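Local coordinates for protein succinate--CoA ligase subunit alpha (Campylobacter jejuni, PDB 6MEL) that forms the alpha subunit of a succinate--CoA ligase and carries a Rossmann-type CoA-binding domain, at residues G37-H42 with D55-A60. Residues are numbered along the deposited sequence; the frame is centred on the assembly and turned at random.
Sequences GGITPH and DTVADA
Ile39, the last residue of strand 34-39, lays its side chain over the start of helix 57-64 in the Rossmann-type CoA-binding domain, joining the sheet to the helix that packs on it. Van der Waals contact is spread over the branches of Ile39, which meet both side chains and backbone. Ile39 CD1 lies 3.7 Å from Ala60 CB. Ile39 CG1 passes 4.0 Å from Val57 CG2 and rests against the peptide between Thr56 and Val57. Ile39 CG2, placed anti to the backbone N (CG1 has chi1 -66°), turns instead to the carbonyl of Asp55, 3.6 Å from Asp55 O. Ile12 of the neighbouring strand 10-14 touches both Ile39 and Val57 and continues this buried patch.

Within 55-60, hydrogen bonds set the start of the helix. Thr56 is the N-cap: Thr56 OG1 accepts from Asp59 N at 3.1 Å in a nearly straight bond. The first turn closes through Ala60 N and Thr56 O, while Val57 N is taken by Glu84.

One hydrogen bond crosses the contact, at its more exposed end, where the carboxylate of Asp55 holds the loop that follows the strand. Asp55 OD1 accepts from His42 N at 2.7 Å, and from Gly44 N as well. The His42 N-H meets Asp55 OD1 from 36° out of the carboxylate plane, and its N-H...O angle is bent to 130°.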
ATOM      1  N   GLY A  37      -2.413   3.021 -31.854  1.00 46.64           N
ATOM      2  CA  GLY A  37      -2.815   1.607 -31.851  1.00 47.70           C
ATOM      3  C   GLY A  37      -2.929   1.030 -30.456  1.00 46.32           C
ATOM      4  O   GLY A  37      -2.648   1.676 -29.431  1.00 44.53           O
ATOM      5  N   GLY A  38      -3.345  -0.212 -30.386  1.00 43.36           N
ATOM      6  CA  GLY A  38      -3.438  -0.864 -29.090  1.00 43.02           C
ATOM      7  C   GLY A  38      -3.429  -2.364 -29.213  1.00 44.10           C
ATOM      8  O   GLY A  38      -3.536  -2.898 -30.345  1.00 43.87           O
ATOM      9  N   ILE A  39      -3.376  -3.024 -28.048  1.00 40.33           N
ATOM     10  CA  ILE A  39      -3.239  -4.442 -27.939  1.00 39.60           C
ATOM     11  C   ILE A  39      -4.493  -4.990 -27.245  1.00 41.55           C
ATOM     12  O   ILE A  39      -4.905  -4.503 -26.217  1.00 43.16           O
ATOM     13  CB  ILE A  39      -1.919  -4.820 -27.221  1.00 38.88           C
ATOM     14  CG1 ILE A  39      -0.674  -4.430 -28.027  1.00 44.08           C
ATOM     15  CG2 ILE A  39      -1.822  -6.324 -27.016  1.00 40.57           C
ATOM     16  CD1 ILE A  39      -0.382  -3.031 -28.151  1.00 47.25           C
ATOM     17  N   THR A  40      -5.070  -6.047 -27.818  1.00 39.41           N
ATOM     18  CA  THR A  40      -5.927  -6.964 -27.103  1.00 41.46           C
ATOM     19  C   THR A  40      -5.765  -8.347 -27.722  1.00 42.38           C
ATOM     20  O   THR A  40      -6.064  -8.510 -28.891  1.00 45.08           O
ATOM     21  CB  THR A  40      -7.398  -6.536 -27.148  1.00 45.73           C
ATOM     22  OG1 THR A  40      -7.530  -5.268 -26.496  1.00 46.29           O
ATOM     23  CG2 THR A  40      -8.302  -7.542 -26.461  1.00 45.90           C
ATOM     24  N   PRO A  41      -5.294  -9.376 -26.985  1.00 42.91           N
ATOM     25  CA  PRO A  41      -5.152 -10.712 -27.564  1.00 44.20           C
ATOM     26  C   PRO A  41      -6.478 -11.166 -28.199  1.00 45.12           C
ATOM     27  O   PRO A  41      -7.528 -10.976 -27.608  1.00 43.23           O
ATOM     28  CB  PRO A  41      -4.795 -11.600 -26.369  1.00 43.19           C
ATOM     29  CG  PRO A  41      -4.123 -10.636 -25.401  1.00 45.48           C
ATOM     30  CD  PRO A  41      -4.913  -9.337 -25.554  1.00 42.79           C
ATOM     31  N   HIS A  42      -6.381 -11.713 -29.418  1.00 48.14           N
ATOM     32  CA  HIS A  42      -7.458 -12.338 -30.165  1.00 49.34           C
ATOM     33  C   HIS A  42      -8.312 -11.280 -30.876  1.00 55.55           C
ATOM     34  O   HIS A  42      -9.369 -11.594 -31.404  1.00 57.56           O
ATOM     35  CB  HIS A  42      -8.312 -13.232 -29.264  1.00 50.88           C
ATOM     36  CG  HIS A  42      -7.499 -14.185 -28.454  1.00 50.09           C
ATOM     37  ND1 HIS A  42      -6.622 -15.088 -29.031  1.00 49.77           N
ATOM     38  CD2 HIS A  42      -7.422 -14.367 -27.126  1.00 50.76           C
ATOM     39  CE1 HIS A  42      -6.021 -15.771 -28.076  1.00 50.81           C
ATOM     40  NE2 HIS A  42      -6.501 -15.348 -26.900  1.00 50.07           N
ATOM     41  N   ASP A  55      -2.627  -8.284 -31.543  1.00 41.39           N
ATOM     42  CA  ASP A  55      -2.662  -9.333 -30.529  1.00 44.43           C
ATOM     43  C   ASP A  55      -1.545  -9.157 -29.496  1.00 40.65           C
ATOM     44  O   ASP A  55      -1.692  -9.651 -28.403  1.00 43.07           O
ATOM     45  CB  ASP A  55      -2.550 -10.724 -31.147  1.00 46.47           C
ATOM     46  CG  ASP A  55      -3.778 -11.104 -31.964  1.00 50.27           C
ATOM     47  OD1 ASP A  55      -4.916 -10.886 -31.497  1.00 51.55           O
ATOM     48  OD2 ASP A  55      -3.580 -11.557 -33.056  1.00 53.33           O
ATOM     49  N   THR A  56      -0.409  -8.581 -29.921  1.00 40.44           N
ATOM     50  CA  THR A  56       0.830  -8.573 -29.179  1.00 40.42           C
ATOM     51  C   THR A  56       1.469  -7.189 -29.307  1.00 42.63           C
ATOM     52  O   THR A  56       1.309  -6.481 -30.342  1.00 41.64           O
ATOM     53  CB  THR A  56       1.815  -9.642 -29.673  1.00 42.46           C
ATOM     54  OG1 THR A  56       2.263  -9.275 -30.974  1.00 45.03           O
ATOM     55  CG2 THR A  56       1.200 -11.021 -29.747  1.00 44.06           C
ATOM     56  N   VAL A  57       2.216  -6.799 -28.270  1.00 38.75           N
ATOM     57  CA  VAL A  57       2.961  -5.555 -28.345  1.00 40.45           C
ATOM     58  C   VAL A  57       3.976  -5.639 -29.494  1.00 40.22           C
ATOM     59  O   VAL A  57       4.252  -4.639 -30.148  1.00 39.85           O
ATOM     60  CB  VAL A  57       3.667  -5.214 -27.013  1.00 39.70           C
ATOM     61  CG1 VAL A  57       4.468  -3.939 -27.117  1.00 38.72           C
ATOM     62  CG2 VAL A  57       2.662  -5.109 -25.863  1.00 41.22           C
ATOM     63  N   ALA A  58       4.592  -6.811 -29.691  1.00 42.61           N
ATOM     64  CA  ALA A  58       5.640  -6.951 -30.719  1.00 42.42           C
ATOM     65  C   ALA A  58       5.080  -6.604 -32.108  1.00 44.02           C
ATOM     66  O   ALA A  58       5.732  -5.885 -32.844  1.00 45.30           O
ATOM     67  CB  ALA A  58       6.224  -8.344 -30.713  1.00 45.72           C
ATOM     68  N   ASP A  59       3.872  -7.085 -32.424  1.00 44.42           N
ATOM     69  CA  ASP A  59       3.178  -6.761 -33.716  1.00 47.66           C
ATOM     70  C   ASP A  59       2.890  -5.262 -33.817  1.00 47.35           C
ATOM     71  O   ASP A  59       3.115  -4.651 -34.857  1.00 46.46           O
ATOM     72  CB  ASP A  59       1.855  -7.517 -33.860  1.00 52.55           C
ATOM     73  CG  ASP A  59       1.995  -9.010 -34.145  1.00 54.95           C
ATOM     74  OD1 ASP A  59       3.090  -9.426 -34.493  1.00 56.02           O
ATOM     75  OD2 ASP A  59       0.991  -9.744 -34.013  1.00 62.23           O
ATOM     76  N   ALA A  60       2.444  -4.655 -32.711  1.00 42.94           N
ATOM     77  CA  ALA A  60       2.122  -3.246 -32.693  1.00 43.02           C
ATOM     78  C   ALA A  60       3.377  -2.402 -32.932  1.00 45.01           C
ATOM     79  O   ALA A  60       3.341  -1.407 -33.670  1.00 44.14           O
ATOM     80  CB  ALA A  60       1.479  -2.867 -31.381  1.00 41.95           C
TER